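Local coordinates for alpha,alpha-trehalose-phosphate synthase (UDP-forming) (PDB 5UOF), which belongs to glycosyltransferase family 20 and is built on the GT-B fold, in which two Rossmann-like domains face each other, at residues S10-V15 with D38-T43; W95-Y100 with P170-L175. One frame throughout, in Å; residues are numbered along the deposited sequence. Where two conformers were deposited one is given.

Contact 1 (S10-V15 with D38-T43); sequences SRLIVV and DALQET. With EDO (1,2-ethanediol), chain Q.
Leu12 and Thr43 join a strand to helix 32-43 beside it through one polar link that crosses between them. The amide of Leu12 donates a hydrogen bond to Thr43 OG1 (N to OG1 3.1 Å), nearly straight at 163°. That hydroxyl in turn donates to Ala39 O, 2.9 Å from OG1, while Thr43 N makes the ordinary helical bond to the same oxygen. The two donors come from opposite faces of the carbonyl plane. Thr43 manages both tasks because chi1 of 67° sets OG1 between its backbone N and carbonyl carbon.

Around this link the contacts are mostly apolar. Leu12, with CG anti to the backbone N (chi1 -179°), sends CD2 to within 3.6 Å of Ala39 CB. Leu40 CD2 sets a methyl on a backbone oxygen, 3.4 Å from Leu12 O, and comes to 3.8 Å from Val14 CG2, the Val14 and Leu40 side chains crossing at about a right angle. Trp47 of strand 46-48 touches both of these residues.

Arg11 lays CG alongside Thr43 O, then bends away to a salt bridge with Asp134. On the helix, Glu42 OE1 accepts a 2.8 Å hydrogen bond from ethanediol O2, and Arg454 and Arg462 of helix 450-472 touch Ala39 and Thr43, respectively.

The strand and helix thus illustrate packing within a beta-alpha-beta unit of a Rossmann-like domain: aliphatic groups of Leu12, Val14, Ala39 and Leu40 meet between them, and a threonine hydroxyl relays a hydrogen bond from the strand to a helix carbonyl, satisfying a backbone amide in a buried setting.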
loop_
_atom_site.group_PDB
_atom_site.type_symbol
_atom_site.label_atom_id
_atom_site.label_comp_id
_atom_site.label_asym_id
_atom_site.label_seq_id
_atom_site.Cartn_x
_atom_site.Cartn_y
_atom_site.Cartn_z
ATOM N N SER A 10 -13.852 36.505 14.830
ATOM C CA SER A 10 -14.506 35.323 15.362
ATOM C C SER A 10 -13.531 34.485 16.181
ATOM O O SER A 10 -12.322 34.464 15.925
ATOM C CB SER A 10 -15.083 34.490 14.221
ATOM O OG SER A 10 -15.944 35.280 13.419
ATOM N N ARG A 11 -14.068 33.780 17.172
ATOM C CA ARG A 11 -13.245 32.861 17.945
ATOM C C ARG A 11 -12.778 31.711 17.070
ATOM O O ARG A 11 -13.540 31.185 16.253
ATOM C CB ARG A 11 -14.018 32.299 19.135
ATOM C CG ARG A 11 -14.491 33.361 20.116
ATOM C CD ARG A 11 -15.064 32.709 21.354
ATOM N NE ARG A 11 -16.124 31.758 21.029
ATOM C CZ ARG A 11 -16.790 31.049 21.934
ATOM N NH1 ARG A 11 -16.500 31.181 23.222
ATOM N NH2 ARG A 11 -17.738 30.196 21.548
ATOM N N LEU A 12 -11.513 31.337 17.239
ATOM C CA LEU A 12 -11.017 30.057 16.763
ATOM C C LEU A 12 -11.289 29.009 17.832
ATOM O O LEU A 12 -10.949 29.206 19.002
ATOM C CB LEU A 12 -9.521 30.132 16.462
ATOM C CG LEU A 12 -8.903 28.832 15.938
ATOM C CD1 LEU A 12 -9.506 28.456 14.591
ATOM C CD2 LEU A 12 -7.376 28.962 15.861
ATOM N N ILE A 13 -11.920 27.912 17.431
ATOM C CA ILE A 13 -12.174 26.774 18.300
ATOM C C ILE A 13 -11.262 25.657 17.820
ATOM O O ILE A 13 -11.482 25.091 16.747
ATOM C CB ILE A 13 -13.650 26.339 18.259
ATOM C CG1 ILE A 13 -14.582 27.557 18.398
ATOM C CG2 ILE A 13 -13.944 25.246 19.305
ATOM C CD1 ILE A 13 -14.491 28.307 19.714
ATOM N N VAL A 14 -10.224 25.355 18.589
ATOM C CA VAL A 14 -9.339 24.236 18.287
ATOM C C VAL A 14 -9.884 22.990 18.969
ATOM O O VAL A 14 -10.190 23.011 20.168
ATOM C CB VAL A 14 -7.902 24.535 18.745
ATOM C CG1 VAL A 14 -7.072 23.258 18.747
ATOM C CG2 VAL A 14 -7.259 25.592 17.846
ATOM N N VAL A 15 -10.008 21.905 18.209
ATOM C CA VAL A 15 -10.453 20.615 18.727
ATOM C C VAL A 15 -9.335 19.610 18.457
ATOM O O VAL A 15 -8.965 19.385 17.295
ATOM C CB VAL A 15 -11.768 20.166 18.070
ATOM C CG1 VAL A 15 -12.185 18.788 18.569
ATOM C CG2 VAL A 15 -12.875 21.185 18.329
ATOM N N ASP A 38 -0.915 31.296 19.199
ATOM C CA ASP A 38 -1.011 32.678 18.733
ATOM C C ASP A 38 -2.389 32.975 18.153
ATOM O O ASP A 38 -2.925 34.075 18.343
ATOM C CB ASP A 38 0.071 32.969 17.696
ATOM C CG ASP A 38 1.408 33.325 18.323
ATOM O OD1 ASP A 38 1.510 33.308 19.569
ATOM O OD2 ASP A 38 2.356 33.629 17.567
ATOM N N ALA A 39 -2.972 32.010 17.431
ATOM C CA ALA A 39 -4.301 32.205 16.864
ATOM C C ALA A 39 -5.377 32.161 17.942
ATOM O O ALA A 39 -6.346 32.931 17.896
ATOM C CB ALA A 39 -4.571 31.152 15.790
ATOM N N LEU A 40 -5.241 31.261 18.917
ATOM C CA LEU A 40 -6.203 31.248 20.022
ATOM C C LEU A 40 -6.141 32.545 20.818
ATOM O O LEU A 40 -7.179 33.119 21.173
ATOM C CB LEU A 40 -5.958 30.050 20.937
ATOM C CG LEU A 40 -6.302 28.676 20.349
ATOM C CD1 LEU A 40 -5.753 27.581 21.241
ATOM C CD2 LEU A 40 -7.814 28.524 20.177
ATOM N N GLN A 41 -4.922 33.021 21.110
ATOM C CA GLN A 41 -4.773 34.262 21.869
ATOM C C GLN A 41 -5.341 35.447 21.100
ATOM O O GLN A 41 -6.021 36.305 21.673
ATOM C CB GLN A 41 -3.301 34.509 22.195
ATOM C CG GLN A 41 -2.705 33.606 23.253
ATOM C CD GLN A 41 -1.189 33.751 23.336
ATOM O OE1 GLN A 41 -0.552 33.263 24.272
ATOM N NE2 GLN A 41 -0.606 34.426 22.347
ATOM N N GLU A 42 -5.065 35.509 19.798
ATOM C CA GLU A 42 -5.488 36.643 18.986
ATOM C C GLU A 42 -7.010 36.728 18.883
ATOM O O GLU A 42 -7.576 37.830 18.899
ATOM C CB GLU A 42 -4.852 36.524 17.604
ATOM C CG GLU A 42 -5.309 37.523 16.574
ATOM C CD GLU A 42 -4.693 37.238 15.216
ATOM O OE1 GLU A 42 -3.745 36.426 15.158
ATOM O OE2 GLU A 42 -5.155 37.813 14.208
ATOM N N THR A 43 -7.686 35.578 18.781
ATOM C CA THR A 43 -9.135 35.528 18.591
ATOM C C THR A 43 -9.920 35.337 19.882
ATOM O O THR A 43 -11.150 35.272 19.827
ATOM C CB THR A 43 -9.508 34.402 17.616
ATOM O OG1 THR A 43 -9.218 33.130 18.214
ATOM C CG2 THR A 43 -8.729 34.541 16.313
HETATM C C1 EDO Q . -4.134 34.542 12.497
HETATM O O1 EDO Q . -3.458 34.415 11.240
HETATM C C2 EDO Q . -3.539 33.574 13.510
HETATM O O2 EDO Q . -2.428 34.163 14.205
#

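Contact 2 (W95-Y100 with P170-L175); sequences WPVFHY and PDVLRL. With EDO (1,2-ethanediol), chain H.
Val97 and Phe98 press against Val172 and Leu173 in the dense part of a contact that has no hydrogen bond across it. Val97, with CG1 anti to its backbone N (chi1 171°), pushes that methyl to 3.2 Å from Val172 O. The side chains of Phe98 and Leu173 run side by side, pointing the same way, with CE1 and CD1 3.5 Å apart.

The other side is looser. Val97 CG2 meets Leu175 CB there at 4.1 Å. Tyr100, the C-prime residue of the Schellman motif that ends helix 89-98, crosses Val172 at about a right angle; its CE2 lies 3.8 Å from Val172 CG2, and Val172 CG1 sits over the rim of one ring face. An ethanediol lies against this side, its O2 making a weak 3.2 Å hydrogen bond to Tyr100 O and its C2 lying 3.9 Å from Leu175 CD1. The Tyr100 hydroxyl bonds to Asp171 of the second subunit, bringing this side to the dimer interface.

Among its neighbours, the contact joins the end of helix 89-98 to the short helix 170-173, whose Leu173 also packs on Val183 of helix 179-186 and Tyr206 of helix 197-209.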
loop_
_atom_site.group_PDB
_atom_site.type_symbol
_atom_site.label_atom_id
_atom_site.label_comp_id
_atom_site.label_asym_id
_atom_site.label_seq_id
_atom_site.Cartn_x
_atom_site.Cartn_y
_atom_site.Cartn_z
ATOM N N TRP A 95 -4.599 4.224 11.443
ATOM C CA TRP A 95 -3.170 4.532 11.486
ATOM C C TRP A 95 -2.336 3.578 10.641
ATOM O O TRP A 95 -1.552 4.063 9.808
ATOM C CB TRP A 95 -2.676 4.573 12.939
ATOM C CG TRP A 95 -1.260 5.068 13.036
ATOM C CD1 TRP A 95 -0.856 6.353 13.247
ATOM C CD2 TRP A 95 -0.070 4.287 12.898
ATOM N NE1 TRP A 95 0.520 6.421 13.254
ATOM C CE2 TRP A 95 1.025 5.168 13.039
ATOM C CE3 TRP A 95 0.178 2.930 12.665
ATOM C CZ2 TRP A 95 2.345 4.733 12.962
ATOM C CZ3 TRP A 95 1.492 2.499 12.586
ATOM C CH2 TRP A 95 2.559 3.403 12.739
ATOM N N PRO A 96 -2.439 2.246 10.768
ATOM C CA PRO A 96 -1.560 1.412 9.933
ATOM C C PRO A 96 -1.844 1.538 8.445
ATOM O O PRO A 96 -0.891 1.569 7.652
ATOM C CB PRO A 96 -1.804 -0.013 10.459
ATOM C CG PRO A 96 -3.132 0.049 11.163
ATOM C CD PRO A 96 -3.166 1.427 11.759
ATOM N N VAL A 97 -3.112 1.619 8.028
ATOM C CA VAL A 97 -3.387 1.709 6.596
ATOM C C VAL A 97 -2.880 3.031 6.036
ATOM O O VAL A 97 -2.284 3.073 4.954
ATOM C CB VAL A 97 -4.886 1.520 6.303
ATOM C CG1 VAL A 97 -5.157 1.847 4.824
ATOM C CG2 VAL A 97 -5.316 0.081 6.619
ATOM N N PHE A 98 -3.095 4.133 6.766
ATOM C CA PHE A 98 -2.634 5.428 6.271
ATOM C C PHE A 98 -1.112 5.515 6.237
ATOM O O PHE A 98 -0.570 6.362 5.516
ATOM C CB PHE A 98 -3.185 6.571 7.125
ATOM C CG PHE A 98 -4.640 6.911 6.865
ATOM C CD1 PHE A 98 -5.575 5.928 6.555
ATOM C CD2 PHE A 98 -5.073 8.224 6.979
ATOM C CE1 PHE A 98 -6.925 6.259 6.358
ATOM C CE2 PHE A 98 -6.401 8.567 6.768
ATOM C CZ PHE A 98 -7.337 7.576 6.464
ATOM N N HIS A 99 -0.408 4.676 7.003
ATOM C CA HIS A 99 1.049 4.596 6.893
ATOM C C HIS A 99 1.482 3.460 5.983
ATOM O O HIS A 99 2.632 2.997 6.068
ATOM C CB HIS A 99 1.689 4.483 8.275
ATOM C CG HIS A 99 1.584 5.746 9.074
ATOM N ND1 HIS A 99 0.444 6.096 9.766
ATOM C CD2 HIS A 99 2.455 6.775 9.241
ATOM C CE1 HIS A 99 0.622 7.274 10.341
ATOM N NE2 HIS A 99 1.836 7.704 10.041
ATOM N N TYR A 100 0.583 3.014 5.103
ATOM C CA TYR A 100 0.901 2.045 4.053
ATOM C C TYR A 100 1.302 0.691 4.636
ATOM O O TYR A 100 2.089 -0.058 4.049
ATOM C CB TYR A 100 1.974 2.592 3.103
ATOM C CG TYR A 100 1.401 3.605 2.137
ATOM C CD1 TYR A 100 1.123 4.899 2.542
ATOM C CD2 TYR A 100 1.110 3.258 0.825
ATOM C CE1 TYR A 100 0.577 5.825 1.660
ATOM C CE2 TYR A 100 0.566 4.167 -0.051
ATOM C CZ TYR A 100 0.304 5.452 0.362
ATOM O OH TYR A 100 -0.232 6.357 -0.523
ATOM N N PRO A 170 -6.085 5.835 -3.293
ATOM C CA PRO A 170 -7.359 5.095 -3.145
ATOM C C PRO A 170 -7.192 3.588 -3.060
ATOM O O PRO A 170 -7.892 2.937 -2.276
ATOM C CB PRO A 170 -8.152 5.512 -4.393
ATOM C CG PRO A 170 -7.587 6.845 -4.778
ATOM C CD PRO A 170 -6.136 6.806 -4.403
ATOM N N ASP A 171 -6.266 3.008 -3.838
ATOM C CA ASP A 171 -6.052 1.566 -3.780
ATOM C C ASP A 171 -5.658 1.112 -2.378
ATOM O O ASP A 171 -5.964 -0.015 -1.979
ATOM C CB ASP A 171 -4.980 1.164 -4.798
ATOM C CG ASP A 171 -3.798 2.135 -4.831
ATOM O OD1 ASP A 171 -4.003 3.363 -5.031
ATOM O OD2 ASP A 171 -2.649 1.652 -4.686
ATOM N N VAL A 172 -4.967 1.965 -1.628
ATOM C CA VAL A 172 -4.529 1.593 -0.290
ATOM C C VAL A 172 -5.576 1.983 0.745
ATOM O O VAL A 172 -5.808 1.246 1.708
ATOM C CB VAL A 172 -3.162 2.246 -0.001
ATOM C CG1 VAL A 172 -2.741 2.029 1.452
ATOM C CG2 VAL A 172 -2.107 1.663 -0.958
ATOM N N LEU A 173 -6.240 3.115 0.523
ATOM C CA LEU A 173 -7.321 3.537 1.418
ATOM C C LEU A 173 -8.427 2.489 1.507
ATOM O O LEU A 173 -9.040 2.318 2.573
ATOM C CB LEU A 173 -7.922 4.862 0.949
ATOM C CG LEU A 173 -9.039 5.409 1.854
ATOM C CD1 LEU A 173 -8.484 5.835 3.220
ATOM C CD2 LEU A 173 -9.805 6.547 1.205
ATOM N N ARG A 174 -8.704 1.785 0.402
ATOM C CA ARG A 174 -9.780 0.796 0.386
ATOM C C ARG A 174 -9.503 -0.404 1.283
ATOM O O ARG A 174 -10.409 -1.218 1.495
ATOM C CB ARG A 174 -10.042 0.347 -1.053
ATOM C CG ARG A 174 -10.720 1.426 -1.882
ATOM C CD ARG A 174 -10.729 1.136 -3.385
ATOM N NE ARG A 174 -11.319 -0.161 -3.710
ATOM C CZ ARG A 174 -10.738 -1.071 -4.485
ATOM N NH1 ARG A 174 -9.553 -0.824 -5.032
ATOM N NH2 ARG A 174 -11.348 -2.223 -4.727
ATOM N N LEU A 175 -8.293 -0.526 1.828
ATOM C CA LEU A 175 -8.045 -1.539 2.844
ATOM C C LEU A 175 -8.795 -1.247 4.136
ATOM O O LEU A 175 -8.971 -2.154 4.953
ATOM C CB LEU A 175 -6.549 -1.650 3.118
ATOM C CG LEU A 175 -5.767 -2.019 1.849
ATOM C CD1 LEU A 175 -4.274 -2.071 2.130
ATOM C CD2 LEU A 175 -6.255 -3.318 1.284
HETATM C C1 EDO H . 0.683 -0.714 0.778
HETATM O O1 EDO H . 1.448 -1.772 0.200
HETATM C C2 EDO H . -0.508 -1.317 1.511
HETATM O O2 EDO H . -0.049 -2.033 2.664
#

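In the fold
Contacts 1 and 2 follow one another along the chain, both segments of contact 1 preceding those of contact 2. Their centres are about 32 Å apart and their nearest atoms about 15 Å, so they do not touch. Contact 1 belongs to the first beta-alpha-beta unit, strand 12-16, helix 32-43 and strand 46-48, in the ten-strand mixed sheet. Contact 2 joins the ends of two helices and the turns that follow them, helix 170-173 lying in the connection between strands 159-162 and 191-194 of that sheet. The pair shows two settings in one fold: a buried strand-helix contact that the second subunit does not touch, and a contact of helix ends beside that subunit.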